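Local coordinates for uncharacterized conserved protein of COG5135 (Nostoc punctiforme, PDB 2I51) that binds flavin mononucleotide and is probably a flavin-dependent oxidoreductase of the pyridoxamine 5'-phosphate oxidase family, with a substrate that is not known, at residues His13-Asn18 / Tyr23-Gln28; Arg56-Thr61 / Ile111-Glu116; Asp166-Arg171 / Gln175-Tyr180. All coordinates share one frame; numbering follows the deposited sequence. Where two conformers were deposited one is given.

The three contacts follow one another along the chain and all reach the same antiparallel sheet. Contact 1 joins the end of helix 8-17 to the start of strand 26-32. Contact 2 sets helix 107-116 against strand 55-60. Contact 3 is the hairpin of strands 155-169 and 176-182. Centres of contacts 1 and 2 lie about 19 Å apart, and Leu-27 packs on Phe-57 between them. The centres of contacts 1 and 3 are about 16 Å apart, those of contacts 2 and 3 about 31 Å. Strands 55-60 and 155-169 are neighbours in the sheet. Contacts 1 and 2 touch one flavin mononucleotide and contact 3 the other, so one chain contributes to both cofactor sites of the dimer.

Contact 1. Residues His13-Asn18 / Tyr23-Gln28; sequences HALHRN and YARYLQ. With FMN (flavin mononucleotide), chain C.
Leu-15 lays its CD2 methyl against the aliphatic part of Arg-25, with CD2 4.0 Å from Arg-25 CG. The two side chains cross at about a right angle. The Arg-25 chain bends at chi3 (66°), and this brings its NH1 back to 4.1 Å from the same Leu-15 methyl. The methyl meets the guanidinium obliquely. Phe-45 also packs on Leu-15.

The second touch is closer. Asn-18 CB meets Ala-24 CB at 3.5 Å, and the Ala-24 methyl also lies near the Asn-18 carbonyl oxygen. No hydrogen bond crosses between residues 13-18 and 23-28, so this contact is van der Waals packing.

The amide of Asn-18 is held by polar bonds. Its ND2 gives a hydrogen bond of 2.8 Å to Ala-14 O, tilted 26° from the carbonyl plane. Outside the two segments, ND2 also bonds Thr-84 OG1, and Asn-18 OD1 accepts from Asn-83 N. These bonds should fix the rotation of this buried amide just where the chain leaves the helix. Next to it, Arg-17 NE lies over the ring of His-13, one turn back, and bonds His-13 O at 3.2 Å from above the carbonyl plane.

Past Arg-25 the chain enters the sheet. One face of the Tyr-26 ring takes the flavin methyl C7M, 3.4 Å from Tyr-26 CD2, and the opposite face lies on Tyr-23 CA. The ring also meets Tyr-80 of the second subunit. The arrangement is a helix-to-strand connection leading into a flavin site at the dimer interface, as in the pyridoxamine 5'-phosphate oxidase family.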
# COMPACT_ATOMS: atom_id res chain seq x y z
N HIS A 13 -3.96 -9.51 18.31
CA HIS A 13 -4.86 -10.64 17.92
C HIS A 13 -4.73 -10.91 16.43
O HIS A 13 -4.82 -12.08 16.02
CB HIS A 13 -6.29 -10.30 18.33
CG HIS A 13 -7.24 -11.45 18.22
ND1 HIS A 13 -8.57 -11.34 17.85
CD2 HIS A 13 -7.08 -12.73 18.63
CE1 HIS A 13 -9.15 -12.53 17.97
NE2 HIS A 13 -8.26 -13.38 18.43
N ALA A 14 -4.56 -9.90 15.60
CA ALA A 14 -4.35 -10.11 14.17
C ALA A 14 -3.02 -10.79 13.92
O ALA A 14 -2.94 -11.80 13.19
CB ALA A 14 -4.45 -8.77 13.42
N LEU A 15 -1.96 -10.30 14.57
CA LEU A 15 -0.64 -10.91 14.37
C LEU A 15 -0.67 -12.38 14.79
O LEU A 15 -0.18 -13.26 14.08
CB LEU A 15 0.42 -10.17 15.19
CG LEU A 15 0.82 -8.82 14.61
CD1 LEU A 15 1.51 -7.98 15.68
CD2 LEU A 15 1.71 -9.01 13.36
N HIS A 16 -1.25 -12.68 15.94
CA HIS A 16 -1.29 -14.04 16.41
C HIS A 16 -2.05 -14.97 15.46
O HIS A 16 -1.60 -16.09 15.17
CB HIS A 16 -1.83 -14.09 17.83
CG HIS A 16 -1.85 -15.45 18.41
ND1 HIS A 16 -0.69 -16.16 18.64
CD2 HIS A 16 -2.88 -16.23 18.81
CE1 HIS A 16 -1.02 -17.35 19.14
NE2 HIS A 16 -2.35 -17.42 19.25
N ARG A 17 -3.21 -14.54 14.99
CA ARG A 17 -4.05 -15.39 14.17
C ARG A 17 -3.54 -15.49 12.75
O ARG A 17 -4.03 -16.33 11.99
CB ARG A 17 -5.48 -14.89 14.18
CG ARG A 17 -6.20 -15.11 15.46
CD ARG A 17 -7.63 -14.69 15.36
NE ARG A 17 -7.67 -13.26 15.10
CZ ARG A 17 -8.74 -12.56 14.80
NH1 ARG A 17 -9.93 -13.11 14.78
NH2 ARG A 17 -8.60 -11.25 14.56
N ASN A 18 -2.55 -14.70 12.40
CA ASN A 18 -1.90 -14.76 11.08
C ASN A 18 -0.46 -15.27 11.12
O ASN A 18 0.26 -15.17 10.13
CB ASN A 18 -1.98 -13.40 10.36
CG ASN A 18 -3.37 -13.07 9.91
OD1 ASN A 18 -3.69 -13.25 8.73
ND2 ASN A 18 -4.21 -12.60 10.81
N TYR A 23 4.25 -13.51 5.51
CA TYR A 23 3.92 -12.27 4.88
C TYR A 23 2.82 -11.43 5.54
O TYR A 23 2.48 -10.33 5.10
CB TYR A 23 3.58 -12.51 3.40
CG TYR A 23 2.61 -13.64 3.12
CD1 TYR A 23 1.26 -13.40 3.10
CD2 TYR A 23 3.07 -14.92 2.82
CE1 TYR A 23 0.39 -14.40 2.81
CE2 TYR A 23 2.21 -15.91 2.45
CZ TYR A 23 0.87 -15.67 2.46
OH TYR A 23 -0.01 -16.70 2.11
N ALA A 24 2.25 -11.94 6.61
CA ALA A 24 1.30 -11.14 7.38
C ALA A 24 2.03 -10.03 8.13
O ALA A 24 1.37 -9.15 8.66
CB ALA A 24 0.54 -12.01 8.35
N ARG A 25 3.36 -10.07 8.19
CA ARG A 25 4.15 -8.99 8.77
C ARG A 25 4.61 -8.00 7.69
O ARG A 25 5.38 -7.08 8.00
CB ARG A 25 5.27 -9.51 9.60
CG ARG A 25 4.67 -10.21 10.87
CD ARG A 25 5.69 -10.93 11.67
NE ARG A 25 6.61 -9.96 12.24
CZ ARG A 25 6.54 -9.45 13.48
NH1 ARG A 25 5.61 -9.84 14.34
NH2 ARG A 25 7.46 -8.56 13.85
N TYR A 26 4.09 -8.10 6.48
CA TYR A 26 4.42 -7.16 5.43
C TYR A 26 3.28 -6.17 5.29
O TYR A 26 2.08 -6.54 5.32
CB TYR A 26 4.61 -7.87 4.10
CG TYR A 26 5.66 -8.92 4.04
CD1 TYR A 26 6.63 -9.05 4.99
CD2 TYR A 26 5.65 -9.83 3.00
CE1 TYR A 26 7.57 -10.09 4.92
CE2 TYR A 26 6.55 -10.83 2.91
CZ TYR A 26 7.51 -10.95 3.85
OH TYR A 26 8.45 -12.00 3.77
N LEU A 27 3.59 -4.89 5.18
CA LEU A 27 2.57 -3.86 5.10
C LEU A 27 3.01 -2.80 4.10
O LEU A 27 4.20 -2.73 3.71
CB LEU A 27 2.26 -3.29 6.48
CG LEU A 27 3.40 -2.68 7.29
CD1 LEU A 27 3.80 -1.31 6.68
CD2 LEU A 27 3.00 -2.53 8.81
N GLN A 28 2.11 -1.94 3.68
CA GLN A 28 2.39 -0.94 2.66
C GLN A 28 2.43 0.45 3.24
O GLN A 28 1.44 0.90 3.88
CB GLN A 28 1.38 -1.04 1.51
CG GLN A 28 1.55 -2.31 0.68
CD GLN A 28 1.17 -3.58 1.36
OE1 GLN A 28 0.15 -3.63 2.08
NE2 GLN A 28 2.00 -4.63 1.20
N1 FMN C . 12.29 -1.78 1.72
C2 FMN C . 12.73 -1.19 2.85
O2 FMN C . 13.29 -0.09 2.84
N3 FMN C . 12.51 -1.80 4.07
C4 FMN C . 11.89 -3.01 4.18
O4 FMN C . 11.56 -3.50 5.32
C4A FMN C . 11.43 -3.63 3.03
N5 FMN C . 10.81 -4.86 3.08
C5A FMN C . 10.19 -5.34 1.89
C6 FMN C . 9.47 -6.51 1.95
C7 FMN C . 8.85 -7.06 0.81
C7M FMN C . 7.86 -8.19 0.96
C8 FMN C . 9.04 -6.40 -0.40
C8M FMN C . 8.19 -6.80 -1.61
C9 FMN C . 9.79 -5.22 -0.46
C9A FMN C . 10.40 -4.71 0.68
N10 FMN C . 11.17 -3.57 0.64
C10 FMN C . 11.63 -2.99 1.79
C1' FMN C . 11.55 -2.92 -0.68
C2' FMN C . 10.60 -1.75 -0.92
O2' FMN C . 9.26 -2.23 -1.20
C3' FMN C . 11.07 -0.78 -2.03
O3' FMN C . 11.33 -1.55 -3.19
C4' FMN C . 12.38 -0.12 -1.54
O4' FMN C . 12.37 0.25 -0.16
C5' FMN C . 12.56 1.16 -2.36
O5' FMN C . 11.45 2.01 -2.13
P FMN C . 11.59 3.57 -2.34
O1P FMN C . 12.45 4.17 -1.29
O2P FMN C . 12.23 3.75 -3.75
O3P FMN C . 10.21 4.13 -2.40

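Contact 2. Residues Arg56-Thr61 / Ile111-Glu116; sequences RFITDT and IAMWQE. With FMN (flavin mononucleotide), chain C; EDO (1,2-ethanediol), chain E; EDO (1,2-ethanediol), chain N.
Met-113, a selenomethionine here, is the first residue of helix segment 111-116 to make a substantial contact with strand 56-60. The two axes cross at -82°, with a closest approach of 10.2 Å. The Met-113 side chain starts with CG opposite the backbone N, then bends at chi2 and chi3. Its CG meets the CG2 branch of Ile-58 at 3.5 Å, the two side chains running roughly perpendicular. Further out, SE sits over the centre of one face of the Arg-56 guanidinium, 3.7 Å from Arg-56 CZ. Arg-56 and Met-113 reach this overlap from opposite directions. Phe-155 packs on both Ile-58 and Met-113.

Gln-115 faces the 1,2-ethanediol molecule that also bonds Glu-116. Its OE1 accepts from one hydroxyl of the diol, which probably came from the crystallisation liquor.

Glu-116 meets the edge of the same guanidinium. Its OE1 accepts from Arg-56 NH1 at 2.9 Å and from Arg-56 NH2 at 3.2 Å. The NH1 bond arrives on the syn side, while the NH2 bond is more bent, 138° at the hydrogen. Both nitrogens grip this one oxygen, end-on, and the guanidinium and carboxylate planes are 58° apart. Glu-116 OE2 accepts from the other hydroxyl of the diol.

Arg-56 NH2 also bonds Arg-46 O. On the strand, Ile-58 O accepts from flavin N3 at 2.9 Å and Thr-59 OG1 donates to flavin O2 at 2.6 Å. The charge pairing with Glu-116, with SE over the guanidinium face, probably holds Arg-56 flat against the helix, while the same strand binds the flavin pyrimidine.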
# COMPACT_ATOMS: atom_id res chain seq x y z
N ARG A 56 8.20 -0.07 14.28
CA ARG A 56 9.58 -0.08 13.77
C ARG A 56 9.68 -0.68 12.40
O ARG A 56 9.12 -1.75 12.12
CB ARG A 56 10.51 -0.90 14.69
CG ARG A 56 10.58 -0.45 16.07
CD ARG A 56 11.74 -1.13 16.80
NE ARG A 56 11.65 -2.58 16.78
CZ ARG A 56 12.59 -3.41 17.22
NH1 ARG A 56 13.73 -2.97 17.78
NH2 ARG A 56 12.41 -4.72 17.07
N PHE A 57 10.47 -0.01 11.54
CA PHE A 57 10.87 -0.51 10.24
C PHE A 57 12.34 -0.12 10.05
O PHE A 57 12.86 0.74 10.79
CB PHE A 57 10.05 0.17 9.15
CG PHE A 57 8.58 0.11 9.39
CD1 PHE A 57 7.87 -0.98 8.98
CD2 PHE A 57 7.93 1.12 10.04
CE1 PHE A 57 6.52 -1.07 9.23
CE2 PHE A 57 6.57 1.08 10.27
CZ PHE A 57 5.87 -0.05 9.85
N ILE A 58 12.96 -0.69 9.03
CA ILE A 58 14.29 -0.29 8.60
C ILE A 58 14.24 0.12 7.15
O ILE A 58 13.37 -0.36 6.38
CB ILE A 58 15.33 -1.41 8.83
CG1 ILE A 58 15.16 -2.58 7.87
CG2 ILE A 58 15.34 -1.80 10.29
CD1 ILE A 58 16.18 -3.76 8.04
N THR A 59 15.17 0.98 6.77
CA THR A 59 15.30 1.40 5.37
C THR A 59 16.69 1.94 5.14
O THR A 59 17.43 2.22 6.09
CB THR A 59 14.19 2.37 4.94
OG1 THR A 59 14.04 2.33 3.51
CG2 THR A 59 14.47 3.78 5.44
N ASP A 60 17.05 2.05 3.88
CA ASP A 60 18.35 2.56 3.47
C ASP A 60 18.29 4.07 3.23
O ASP A 60 17.35 4.56 2.59
CB ASP A 60 18.75 1.82 2.18
CG ASP A 60 20.20 1.93 1.83
OD1 ASP A 60 20.75 3.04 1.74
OD2 ASP A 60 20.81 0.85 1.64
N THR A 61 19.28 4.82 3.72
CA THR A 61 19.32 6.28 3.51
C THR A 61 19.38 6.63 2.03
O THR A 61 19.05 7.76 1.64
CB THR A 61 20.54 6.99 4.16
OG1 THR A 61 21.73 6.43 3.61
CG2 THR A 61 20.57 6.80 5.67
N ILE A 111 20.60 1.32 17.15
CA ILE A 111 21.68 0.33 17.38
C ILE A 111 21.07 -1.03 17.75
O ILE A 111 21.46 -2.07 17.24
CB ILE A 111 22.65 0.82 18.47
CG1 ILE A 111 23.38 2.06 17.97
CG2 ILE A 111 23.66 -0.30 18.80
CD1 ILE A 111 23.95 3.01 19.07
N ALA A 112 20.07 -1.04 18.65
CA ALA A 112 19.39 -2.26 19.02
C ALA A 112 18.75 -2.91 17.81
O ALA A 112 18.83 -4.12 17.66
CB ALA A 112 18.31 -1.96 20.12
N MSE A 113 18.06 -2.13 16.99
CA MSE A 113 17.44 -2.70 15.81
C MSE A 113 18.47 -3.38 14.91
O MSE A 113 18.29 -4.50 14.42
CB MSE A 113 16.67 -1.64 15.06
CG MSE A 113 16.00 -2.04 13.75
SE MSE A 113 14.27 -2.88 14.01
CE MSE A 113 14.92 -4.57 14.09
N TRP A 114 19.56 -2.66 14.62
CA TRP A 114 20.65 -3.21 13.81
C TRP A 114 21.11 -4.56 14.33
O TRP A 114 21.31 -5.52 13.59
CB TRP A 114 21.85 -2.22 13.84
CG TRP A 114 23.03 -2.70 13.08
CD1 TRP A 114 24.21 -3.18 13.61
CD2 TRP A 114 23.19 -2.74 11.66
NE1 TRP A 114 25.09 -3.47 12.61
CE2 TRP A 114 24.50 -3.22 11.40
CE3 TRP A 114 22.37 -2.42 10.59
CZ2 TRP A 114 24.99 -3.36 10.13
CZ3 TRP A 114 22.88 -2.57 9.31
CH2 TRP A 114 24.17 -3.04 9.10
N GLN A 115 21.34 -4.62 15.64
CA GLN A 115 21.85 -5.81 16.28
C GLN A 115 20.86 -6.99 16.24
O GLN A 115 21.30 -8.16 16.23
CB GLN A 115 22.25 -5.49 17.70
CG GLN A 115 23.48 -4.59 17.73
CD GLN A 115 23.93 -4.30 19.13
OE1 GLN A 115 23.32 -4.79 20.09
NE2 GLN A 115 24.95 -3.45 19.30
N GLU A 116 19.57 -6.68 16.23
CA GLU A 116 18.53 -7.69 16.23
C GLU A 116 18.29 -8.30 14.87
O GLU A 116 17.62 -9.36 14.74
CB GLU A 116 17.22 -7.03 16.76
CG GLU A 116 17.30 -6.75 18.23
CD GLU A 116 16.31 -5.73 18.81
OE1 GLU A 116 15.41 -5.28 18.08
OE2 GLU A 116 16.44 -5.41 20.04
N1 FMN C . 12.29 -1.78 1.72
C2 FMN C . 12.73 -1.19 2.85
O2 FMN C . 13.29 -0.09 2.84
N3 FMN C . 12.51 -1.80 4.07
C4 FMN C . 11.89 -3.01 4.18
O4 FMN C . 11.56 -3.50 5.32
C4A FMN C . 11.43 -3.63 3.03
N5 FMN C . 10.81 -4.86 3.08
C5A FMN C . 10.19 -5.34 1.89
C6 FMN C . 9.47 -6.51 1.95
C7 FMN C . 8.85 -7.06 0.81
C7M FMN C . 7.86 -8.19 0.96
C8 FMN C . 9.04 -6.40 -0.40
C8M FMN C . 8.19 -6.80 -1.61
C9 FMN C . 9.79 -5.22 -0.46
C9A FMN C . 10.40 -4.71 0.68
N10 FMN C . 11.17 -3.57 0.64
C10 FMN C . 11.63 -2.99 1.79
C1' FMN C . 11.55 -2.92 -0.68
C2' FMN C . 10.60 -1.75 -0.92
O2' FMN C . 9.26 -2.23 -1.20
C3' FMN C . 11.07 -0.78 -2.03
O3' FMN C . 11.33 -1.55 -3.19
C4' FMN C . 12.38 -0.12 -1.54
O4' FMN C . 12.37 0.25 -0.16
C5' FMN C . 12.56 1.16 -2.36
O5' FMN C . 11.45 2.01 -2.13
P FMN C . 11.59 3.57 -2.34
O1P FMN C . 12.45 4.17 -1.29
O2P FMN C . 12.23 3.75 -3.75
O3P FMN C . 10.21 4.13 -2.40
C1 EDO E . 19.44 -5.82 20.52
O1 EDO E . 18.48 -6.47 21.35
C2 EDO E . 20.71 -5.56 21.32
O2 EDO E . 21.63 -6.60 21.00
C1 EDO N . 17.18 9.87 0.01
O1 EDO N . 16.05 9.87 -0.87
C2 EDO N . 18.37 9.36 -0.76
O2 EDO N . 19.56 9.94 -0.23

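Contact 3. Residues Asp166-Arg171 / Gln175-Tyr180; sequences DHLELR and QNRWLY. With FMN (flavin mononucleotide), chain P.
Strands 166-169 and 176-180 run antiparallel, 172° between their directions and 4.7 Å apart, with His-167 and Trp-178, and Glu-169 and Asn-176, as hydrogen-bonded pairs. Asp-166 with Leu-179 and Leu-168 with Arg-177 are the non-hydrogen-bonded pairs, alternating with them.

Asp-166 and Arg-177 share one face and meet diagonally. The Arg-177 chain is extended from CG to NE, which carries the guanidinium alongside the carboxylate. The grip is side-on and two-pronged. Arg-177 NE bonds the syn lone pair of Asp-166 OD1 at 2.9 Å, and Arg-177 NH2 bonds Asp-166 OD2 at 2.8 Å. The two planes are only 18° apart, so this salt bridge is nearly flat. Arg-177 NH1 turns to the chain end, forming a salt bridge with Pro-195 OXT.

The strands form a beta hairpin at the edge of a flavin site. On the Arg-177 side, Leu-168 CD2 lies 3.8 Å from flavin O3'. Leu-170 CD1 packs 3.9 Å from flavin C7M. Arg-177 NH2 approaches the phosphate oxygen O2P no nearer than 3.8 Å. Leu-170 and Gln-175 run side by side, and CD2 of the leucine lies 3.6 Å from Gln-175 OE1. A water donates to both Leu-170 O and Gln-175 OE1. Gln-175 O accepts from Arg-134 of the second subunit.

The other face carries Glu-169, Asn-176, His-167 and Trp-178. Asn-176 ND2 bonds Glu-169 OE1 at 3.0 Å, nearly straight at 170°. A second water links His-167 ND1 with Tyr-180 OH, lying in the plane of both rings at their edges. His-167 NE2 bonds Glu-86, and the His-167 ring stacks on Phe-88.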
# COMPACT_ATOMS: atom_id res chain seq x y z
N ASP A 166 -7.77 3.16 11.47
CA ASP A 166 -9.08 2.68 10.92
C ASP A 166 -8.93 1.17 10.80
O ASP A 166 -8.05 0.68 10.06
CB ASP A 166 -9.23 3.36 9.55
CG ASP A 166 -10.53 3.08 8.82
OD1 ASP A 166 -11.29 2.21 9.18
OD2 ASP A 166 -10.70 3.76 7.77
N HIS A 167 -9.70 0.43 11.56
CA HIS A 167 -9.69 -1.03 11.56
C HIS A 167 -10.96 -1.58 10.95
O HIS A 167 -12.05 -1.35 11.48
CB HIS A 167 -9.56 -1.52 12.99
CG HIS A 167 -9.50 -3.01 13.13
ND1 HIS A 167 -9.95 -3.65 14.28
CD2 HIS A 167 -9.02 -3.97 12.31
CE1 HIS A 167 -9.75 -4.95 14.14
NE2 HIS A 167 -9.19 -5.17 12.95
N LEU A 168 -10.83 -2.32 9.85
CA LEU A 168 -11.93 -2.88 9.11
C LEU A 168 -11.83 -4.40 9.21
O LEU A 168 -10.80 -4.98 8.87
CB LEU A 168 -11.84 -2.46 7.65
CG LEU A 168 -12.87 -3.06 6.70
CD1 LEU A 168 -14.28 -2.58 7.04
CD2 LEU A 168 -12.52 -2.70 5.26
N GLU A 169 -12.90 -5.02 9.71
CA GLU A 169 -13.05 -6.47 9.80
C GLU A 169 -14.05 -6.91 8.75
O GLU A 169 -15.23 -6.57 8.85
CB GLU A 169 -13.55 -6.86 11.19
CG GLU A 169 -12.51 -6.67 12.25
CD GLU A 169 -12.98 -7.04 13.63
OE1 GLU A 169 -14.20 -7.01 13.88
OE2 GLU A 169 -12.10 -7.35 14.46
N LEU A 170 -13.61 -7.67 7.75
CA LEU A 170 -14.54 -8.13 6.74
C LEU A 170 -15.39 -9.27 7.25
O LEU A 170 -16.45 -9.53 6.64
CB LEU A 170 -13.81 -8.54 5.48
CG LEU A 170 -13.01 -7.43 4.81
CD1 LEU A 170 -12.29 -7.99 3.56
CD2 LEU A 170 -13.88 -6.23 4.44
N ARG A 171 -14.97 -9.97 8.29
CA ARG A 171 -15.77 -11.04 8.90
C ARG A 171 -16.58 -10.47 10.04
O ARG A 171 -16.28 -10.73 11.20
CB ARG A 171 -14.88 -12.16 9.46
CG ARG A 171 -14.14 -12.98 8.43
CD ARG A 171 -12.65 -13.14 8.77
NE ARG A 171 -12.29 -14.21 9.71
CZ ARG A 171 -11.63 -14.05 10.86
NH1 ARG A 171 -11.26 -12.86 11.29
NH2 ARG A 171 -11.35 -15.12 11.61
N GLN A 175 -19.83 -6.44 8.27
CA GLN A 175 -18.45 -5.99 8.45
C GLN A 175 -18.44 -5.05 9.61
O GLN A 175 -19.47 -4.45 9.92
CB GLN A 175 -17.94 -5.23 7.23
CG GLN A 175 -18.02 -6.02 5.95
CD GLN A 175 -17.41 -5.29 4.74
OE1 GLN A 175 -17.34 -5.82 3.62
NE2 GLN A 175 -16.97 -4.04 4.97
N ASN A 176 -17.30 -4.92 10.28
CA ASN A 176 -17.15 -3.99 11.40
C ASN A 176 -16.03 -3.02 11.05
O ASN A 176 -15.02 -3.42 10.47
CB ASN A 176 -16.76 -4.74 12.69
CG ASN A 176 -17.72 -5.87 13.04
OD1 ASN A 176 -18.91 -5.70 12.93
ND2 ASN A 176 -17.19 -7.02 13.46
N ARG A 177 -16.21 -1.75 11.36
CA ARG A 177 -15.19 -0.74 11.14
C ARG A 177 -15.14 0.18 12.34
O ARG A 177 -16.19 0.66 12.81
CB ARG A 177 -15.54 0.03 9.88
CG ARG A 177 -14.41 0.91 9.38
CD ARG A 177 -14.76 1.55 8.11
NE ARG A 177 -13.77 2.50 7.63
CZ ARG A 177 -14.03 3.46 6.75
NH1 ARG A 177 -15.25 3.57 6.25
NH2 ARG A 177 -13.10 4.31 6.36
N TRP A 178 -13.94 0.40 12.85
CA TRP A 178 -13.69 1.24 14.01
C TRP A 178 -12.62 2.25 13.68
O TRP A 178 -11.62 1.90 13.06
CB TRP A 178 -13.23 0.40 15.20
CG TRP A 178 -14.30 -0.29 15.87
CD1 TRP A 178 -14.83 -1.51 15.57
CD2 TRP A 178 -15.03 0.18 17.01
NE1 TRP A 178 -15.86 -1.81 16.44
CE2 TRP A 178 -15.99 -0.79 17.33
CE3 TRP A 178 -14.96 1.34 17.80
CZ2 TRP A 178 -16.87 -0.65 18.42
CZ3 TRP A 178 -15.83 1.49 18.87
CH2 TRP A 178 -16.78 0.50 19.16
N LEU A 179 -12.83 3.49 14.10
CA LEU A 179 -11.90 4.56 13.95
C LEU A 179 -11.39 4.96 15.31
O LEU A 179 -12.17 5.16 16.24
CB LEU A 179 -12.58 5.76 13.29
CG LEU A 179 -11.78 6.95 12.85
CD1 LEU A 179 -10.70 6.60 11.79
CD2 LEU A 179 -12.82 8.00 12.32
N TYR A 180 -10.09 5.12 15.42
CA TYR A 180 -9.43 5.55 16.64
C TYR A 180 -8.68 6.83 16.32
O TYR A 180 -8.00 6.93 15.30
CB TYR A 180 -8.42 4.49 17.09
CG TYR A 180 -8.95 3.11 17.38
CD1 TYR A 180 -9.14 2.20 16.36
CD2 TYR A 180 -9.24 2.74 18.70
CE1 TYR A 180 -9.61 0.95 16.62
CE2 TYR A 180 -9.70 1.48 18.98
CZ TYR A 180 -9.88 0.58 17.93
OH TYR A 180 -10.38 -0.69 18.20
N1 FMN P . -12.97 -0.46 -1.07
C2 FMN P . -13.35 -0.09 -2.35
O2 FMN P . -13.79 1.04 -2.58
N3 FMN P . -13.20 -0.97 -3.39
C4 FMN P . -12.74 -2.26 -3.26
O4 FMN P . -12.50 -2.98 -4.23
C4A FMN P . -12.37 -2.65 -1.98
N5 FMN P . -11.90 -3.94 -1.77
C5A FMN P . -11.36 -4.24 -0.52
C6 FMN P . -10.77 -5.47 -0.31
C7 FMN P . -10.23 -5.83 0.94
C7M FMN P . -9.47 -7.14 1.08
C8 FMN P . -10.31 -4.93 1.99
C8M FMN P . -9.53 -5.19 3.28
C9 FMN P . -10.93 -3.72 1.80
C9A FMN P . -11.47 -3.34 0.55
N10 FMN P . -12.12 -2.11 0.37
C10 FMN P . -12.49 -1.72 -0.92
C1' FMN P . -12.37 -1.14 1.48
C2' FMN P . -11.26 -0.11 1.47
O2' FMN P . -9.99 -0.67 1.91
C3' FMN P . -11.64 1.12 2.33
O3' FMN P . -11.99 0.70 3.66
C4' FMN P . -12.85 1.79 1.71
O4' FMN P . -12.81 1.86 0.29
C5' FMN P . -12.86 3.21 2.24
O5' FMN P . -11.71 3.91 1.83
P FMN P . -11.61 5.49 1.76
O1P FMN P . -12.42 5.96 0.58
O2P FMN P . -12.27 5.92 3.07
O3P FMN P . -10.18 5.84 1.68
O HOH W 1 -10.95 -2.53 16.50
O HOH W 2 -17.49 -8.99 4.18